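Local coordinates for CofB (PDB 5AX6), which serves as a minor pilin subunit of the CFA/III type IVb pilus of enterotoxigenic Escherichia coli, forms a homotrimer and probably takes part in pilus assembly, at residues 32-36 against 37-41; 260-264 against 265-269; 314-317 against 318-322. One frame throughout, in Å; residues are numbered along the deposited sequence. Where two conformers were deposited one is given.

Contact 1: 32-36 against 37-41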
# COMPACT_ATOMS: atom_id res chain seq x y z
N VAL A 32 15.86 -7.10 25.04
CA VAL A 32 15.64 -7.91 26.23
C VAL A 32 14.53 -7.29 27.06
O VAL A 32 14.11 -6.17 26.81
CB VAL A 32 16.90 -8.03 27.10
CG1 VAL A 32 18.00 -8.78 26.32
CG2 VAL A 32 17.38 -6.65 27.53
N ILE A 33 14.04 -8.05 28.05
CA ILE A 33 13.06 -7.53 28.99
C ILE A 33 13.76 -7.25 30.31
O ILE A 33 14.41 -8.14 30.86
CB ILE A 33 11.90 -8.53 29.23
CG1 ILE A 33 11.38 -9.11 27.91
CG2 ILE A 33 10.79 -7.88 30.06
CD1 ILE A 33 10.80 -8.08 26.98
N GLU A 34 13.64 -6.02 30.79
CA GLU A 34 14.17 -5.63 32.10
C GLU A 34 13.10 -4.77 32.79
O GLU A 34 12.55 -3.87 32.18
CB GLU A 34 15.49 -4.86 31.97
CG GLU A 34 16.67 -5.66 31.43
CD GLU A 34 17.92 -4.81 31.23
OE1 GLU A 34 17.87 -3.59 31.53
OE2 GLU A 34 18.95 -5.36 30.79
N GLN A 35 12.81 -5.07 34.05
CA GLN A 35 11.77 -4.35 34.78
C GLN A 35 10.44 -4.38 34.03
O GLN A 35 9.70 -3.40 34.02
CB GLN A 35 12.21 -2.90 35.04
CG GLN A 35 13.37 -2.77 36.01
CD GLN A 35 14.36 -1.69 35.61
OE1 GLN A 35 15.53 -1.97 35.34
NE2 GLN A 35 13.89 -0.44 35.58
N GLY A 36 10.17 -5.51 33.38
CA GLY A 36 8.92 -5.70 32.67
C GLY A 36 8.77 -5.05 31.31
O GLY A 36 7.74 -5.23 30.66
N ILE A 37 9.77 -4.29 30.86
CA ILE A 37 9.66 -3.62 29.55
C ILE A 37 10.83 -3.92 28.61
O ILE A 37 11.93 -4.24 29.05
CB ILE A 37 9.53 -2.09 29.72
CG1 ILE A 37 10.51 -1.58 30.78
CG2 ILE A 37 8.10 -1.71 30.10
CD1 ILE A 37 11.78 -1.00 30.20
N GLU A 38 10.57 -3.82 27.31
CA GLU A 38 11.58 -4.06 26.29
C GLU A 38 12.64 -2.97 26.30
O GLU A 38 12.34 -1.78 26.40
CB GLU A 38 10.93 -4.15 24.90
CG GLU A 38 9.98 -5.34 24.77
CD GLU A 38 9.50 -5.56 23.34
OE1 GLU A 38 9.64 -4.65 22.51
OE2 GLU A 38 8.99 -6.66 23.07
N LYS A 39 13.89 -3.39 26.20
CA LYS A 39 15.02 -2.49 26.24
C LYS A 39 16.06 -3.00 25.24
O LYS A 39 16.22 -4.22 25.09
CB LYS A 39 15.60 -2.42 27.65
CG LYS A 39 16.87 -1.61 27.78
CD LYS A 39 17.47 -1.79 29.17
CE LYS A 39 18.74 -0.97 29.35
NZ LYS A 39 19.40 -1.28 30.65
N GLU A 40 16.74 -2.09 24.55
CA GLU A 40 17.83 -2.49 23.66
C GLU A 40 19.12 -2.49 24.44
O GLU A 40 19.45 -1.51 25.11
CB GLU A 40 17.96 -1.55 22.46
CG GLU A 40 16.70 -1.38 21.65
CD GLU A 40 16.24 -2.68 21.04
OE1 GLU A 40 16.95 -3.21 20.16
OE2 GLU A 40 15.16 -3.18 21.45
N ILE A 41 19.87 -3.58 24.34
CA ILE A 41 21.20 -3.62 24.90
C ILE A 41 22.19 -4.20 23.90
O ILE A 41 21.81 -4.81 22.90
CB ILE A 41 21.26 -4.47 26.19
CG1 ILE A 41 20.87 -5.93 25.88
CG2 ILE A 41 20.37 -3.87 27.27
CD1 ILE A 41 21.19 -6.90 27.00
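A chi1 of 174° turns K39 CG away from the backbone N, and with every later torsion extended the lysine stretches its amine across to E34, whose chain beyond CG is straight as well. The two side chains pass at a slant, and their ends join in a salt bridge: K39 NZ lies 2.9 Å from E34 OE1, on the syn side of that oxygen and 18° out of the carboxylate plane. K39 CD is drawn close to E34 OE1 as the amine reaches it. V32 occupies the same face and meets the end of I41 at about a right angle, with V32 CG1 3.8 Å from I41 CD1. The second valine methyl, CG2, also rests on this CD1, so the isoleucine tip touches both branches.

These residues line one face of a beta hairpin whose strands are joined by a type I' turn from E34 to I37. Q35 and G36 form its corners, both with positive phi, which glycine adopts easily. V32 pairs with K39 through two backbone bonds, each 2.9 Å long, from V32 N to K39 O and from K39 N to V32 O. At the turn, E34 N reaches I37 O at 3.0 Å, while I37 N approaches E34 O from above the carbonyl plane at 3.1 Å. I33 and E38 form the intervening non-hydrogen-bonded pair on the opposite face, where I33 CD1 touches E38 CG at 3.6 Å. There I33 also packs on E102 and S104, while E40 makes a salt bridge to R240 of the second subunit.

Contact 2: 260-264 against 265-269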
# COMPACT_ATOMS: atom_id res chain seq x y z
N ALA A 260 4.38 -6.27 7.11
CA ALA A 260 4.82 -7.66 7.19
C ALA A 260 3.81 -8.55 6.48
O ALA A 260 2.64 -8.18 6.37
CB ALA A 260 4.99 -8.10 8.63
N ALA A 261 4.25 -9.71 6.02
CA ALA A 261 3.36 -10.64 5.33
C ALA A 261 2.56 -11.46 6.34
O ALA A 261 3.07 -11.80 7.39
CB ALA A 261 4.16 -11.56 4.44
N ASP A 262 1.32 -11.81 6.01
CA ASP A 262 0.64 -12.85 6.79
C ASP A 262 1.04 -14.22 6.22
O ASP A 262 1.82 -14.29 5.27
CB ASP A 262 -0.88 -12.66 6.78
CG ASP A 262 -1.55 -13.09 5.48
OD1 ASP A 262 -0.86 -13.36 4.47
OD2 ASP A 262 -2.79 -13.15 5.47
N ASP A 263 0.49 -15.31 6.76
CA ASP A 263 0.93 -16.65 6.34
C ASP A 263 0.46 -17.13 4.97
O ASP A 263 0.88 -18.18 4.49
CB ASP A 263 0.50 -17.68 7.39
CG ASP A 263 1.25 -17.53 8.70
OD1 ASP A 263 2.44 -17.15 8.67
OD2 ASP A 263 0.64 -17.79 9.77
N SER A 264 -0.42 -16.38 4.32
CA SER A 264 -1.01 -16.85 3.07
C SER A 264 -0.10 -16.72 1.86
O SER A 264 -0.30 -17.41 0.85
CB SER A 264 -2.31 -16.09 2.78
OG SER A 264 -2.00 -14.78 2.34
N GLY A 265 0.88 -15.81 1.93
CA GLY A 265 1.69 -15.50 0.76
C GLY A 265 1.09 -14.47 -0.19
O GLY A 265 1.74 -14.05 -1.16
N ASN A 266 -0.16 -14.08 0.07
CA ASN A 266 -0.84 -13.08 -0.76
C ASN A 266 -0.83 -11.69 -0.14
O ASN A 266 -0.85 -10.69 -0.86
CB ASN A 266 -2.29 -13.49 -1.02
CG ASN A 266 -2.43 -14.42 -2.20
OD1 ASN A 266 -1.86 -14.19 -3.26
ND2 ASN A 266 -3.20 -15.49 -2.00
N ASN A 267 -0.84 -11.62 1.19
CA ASN A 267 -1.11 -10.36 1.88
C ASN A 267 0.10 -9.69 2.53
O ASN A 267 0.89 -10.33 3.21
CB ASN A 267 -2.16 -10.59 2.99
CG ASN A 267 -3.49 -11.03 2.44
OD1 ASN A 267 -3.91 -10.54 1.39
ND2 ASN A 267 -4.16 -11.95 3.13
N LEU A 268 0.22 -8.38 2.30
CA LEU A 268 1.08 -7.53 3.12
C LEU A 268 0.19 -6.76 4.08
O LEU A 268 -0.83 -6.19 3.66
CB LEU A 268 1.87 -6.52 2.28
CG LEU A 268 3.11 -6.89 1.49
CD1 LEU A 268 3.69 -5.61 0.86
CD2 LEU A 268 4.14 -7.57 2.38
N VAL A 269 0.58 -6.72 5.35
CA VAL A 269 -0.24 -6.16 6.41
C VAL A 269 0.43 -4.95 7.07
O VAL A 269 1.58 -5.02 7.52
CB VAL A 269 -0.53 -7.21 7.49
CG1 VAL A 269 -1.58 -6.67 8.48
CG2 VAL A 269 -0.99 -8.51 6.84
O HOH W 1 1.55 -13.12 2.76
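D262 and N267 face each other at the neck of a tight loop, and the aspartate can be followed outward from its backbone. Its CB touches the CG2 methyl of V269. A chi1 of 77° sets CG between the backbone N and the carbonyl carbon, which folds the carboxylate back over the loop and brings D262 CG to 3.6 Å from N267 CB. Beyond it the two oxygens part company. D262 OD1 turns to S264, accepting from S264 OG at 2.8 Å through its syn lone pair and from S264 N at 3.1 Å above the carboxylate plane; the latter bond makes an Asx turn. D262 OD2 receives N267 ND2 at 3.0 Å in an almost straight bond (171°). That oxygen lies in the plane of the N267 amide, whereas the amide nitrogen stands above the carboxylate plane, the two planes being 56° apart. K293 of the third subunit adds a weak, long ion pair to OD2. Were D262 an alanine, S264 N, S264 OG and N267 ND2 would probably lose their acceptor and the Asx turn would be undone.

The serine hydroxyl also serves the next step of the chain, S264 OG accepting from N266 N at 3.0 Å. A water lies 2.8 Å from D262 O and takes a weak bond from G265 N. G265 itself has a positive phi at which a CB would clash with S264 O. Outside the loop, the amide of N266 bonds to E280 and S278 of the third subunit. The whole is a beta hairpin whose connection contains a type I turn from D262 to G265; the hydrogen-bonded pair A260 and V269 and the bond from D262 N to N267 O close it, and its second strand pairs in parallel with a strand of the third subunit, carrying the sheet across the trimer interface.

Contact 3: 314-317 against 318-322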
# COMPACT_ATOMS: atom_id res chain seq x y z
N LEU A 314 -11.49 6.66 3.87
CA LEU A 314 -10.67 7.48 2.98
C LEU A 314 -10.84 8.93 3.43
O LEU A 314 -11.94 9.48 3.35
CB LEU A 314 -11.09 7.31 1.52
CG LEU A 314 -10.32 8.12 0.48
CD1 LEU A 314 -8.85 7.73 0.44
CD2 LEU A 314 -10.94 7.94 -0.90
N LYS A 315 -9.76 9.55 3.90
CA LYS A 315 -9.87 10.86 4.53
C LYS A 315 -8.71 11.80 4.24
O LYS A 315 -7.61 11.36 3.87
CB LYS A 315 -9.98 10.69 6.05
CG LYS A 315 -8.74 10.07 6.69
CD LYS A 315 -8.92 9.91 8.21
CE LYS A 315 -7.58 9.60 8.88
NZ LYS A 315 -6.55 10.66 8.59
N ASP A 316 -8.96 13.10 4.42
CA ASP A 316 -7.88 14.08 4.38
C ASP A 316 -7.30 14.29 5.78
O ASP A 316 -7.73 13.65 6.75
CB ASP A 316 -8.35 15.41 3.78
CG ASP A 316 -9.46 16.09 4.58
OD1 ASP A 316 -9.61 15.82 5.80
OD2 ASP A 316 -10.18 16.92 4.00
N ASP A 317 -6.33 15.19 5.92
CA ASP A 317 -5.66 15.36 7.21
C ASP A 317 -6.57 16.05 8.25
O ASP A 317 -6.26 16.03 9.44
CB ASP A 317 -4.35 16.15 7.05
CG ASP A 317 -3.18 15.29 6.59
OD1 ASP A 317 -3.33 14.05 6.44
OD2 ASP A 317 -2.08 15.86 6.38
N ASN A 318 -7.68 16.64 7.82
CA ASN A 318 -8.66 17.16 8.78
C ASN A 318 -9.66 16.10 9.23
O ASN A 318 -10.54 16.38 10.05
CB ASN A 318 -9.41 18.35 8.18
CG ASN A 318 -8.53 19.57 8.03
OD1 ASN A 318 -7.63 19.81 8.84
ND2 ASN A 318 -8.78 20.36 6.99
N GLY A 319 -9.52 14.89 8.70
CA GLY A 319 -10.42 13.81 9.03
C GLY A 319 -11.73 13.83 8.25
O GLY A 319 -12.64 13.09 8.57
N ASN A 320 -11.82 14.68 7.24
CA ASN A 320 -12.99 14.69 6.37
C ASN A 320 -12.88 13.58 5.33
O ASN A 320 -11.79 13.34 4.80
CB ASN A 320 -13.15 16.03 5.64
CG ASN A 320 -13.11 17.22 6.58
OD1 ASN A 320 -12.33 18.15 6.37
ND2 ASN A 320 -13.94 17.20 7.62
N PRO A 321 -14.00 12.90 5.03
CA PRO A 321 -14.00 11.90 3.96
C PRO A 321 -13.52 12.52 2.66
O PRO A 321 -13.80 13.69 2.36
CB PRO A 321 -15.47 11.46 3.88
CG PRO A 321 -15.98 11.67 5.31
CD PRO A 321 -15.30 12.96 5.74
N ALA A 322 -12.76 11.75 1.90
CA ALA A 322 -12.28 12.19 0.61
C ALA A 322 -12.90 11.31 -0.47
O ALA A 322 -13.67 10.39 -0.17
CB ALA A 322 -10.73 12.15 0.55
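D316 and N320 meet at the aspartate OD1, where D316 OD1 accepts the backbone N of N320 at 2.9 Å. This donor stands 42° out of the carboxylate plane. N318 N approaches D316 OD1 at 2.9 Å as well, but in a poorly directed, weak bond. The carboxylate reaches them because CG lies between the backbone N and the carbonyl carbon (chi1 62°), folded over the turn that follows. Around it the backbone does the rest: D316 N bonds to N320 O at 2.9 Å, and G319 N bonds to D316 O at 2.9 Å, closing a type I turn from D316 to G319. The positive phi of G319 would jam a CB against the carbonyl before it.

Further out, A322 N reaches L314 O at 2.8 Å, and A322 CB lies against L314 CG at 4.1 Å. L314 rests in turn on L296 of strand 294-302, on A326 of the third subunit and on I312 of the second; G319 O is bonded by K313 NZ. Met by two backbone N-H groups, one of them weakly, the D316 carboxylate probably has part of its negative charge balanced by peptide dipoles and would hold the turn's shape as an acceptor.

In the fold
From the N terminus, helix 4-25 leads into contact 1, which closes the hairpin of strands 29-34 and 37-42 in the pilin domain. Much later the chain reaches contact 2, a hairpin loop between strands 258-261 and 267-271 in the beta-repeat region, and then contact 3, the turn that leaves strand 308-315 and leads on to strand 323-325. The three are in series and none encloses or crosses another. Their centres stand about 29 Å (1 and 2), 27 Å (2 and 3) and 38 Å (1 and 3) apart. Contact 1 reaches the second subunit only through E40 of its second strand, whereas contact 2 borders the third and contact 3 both.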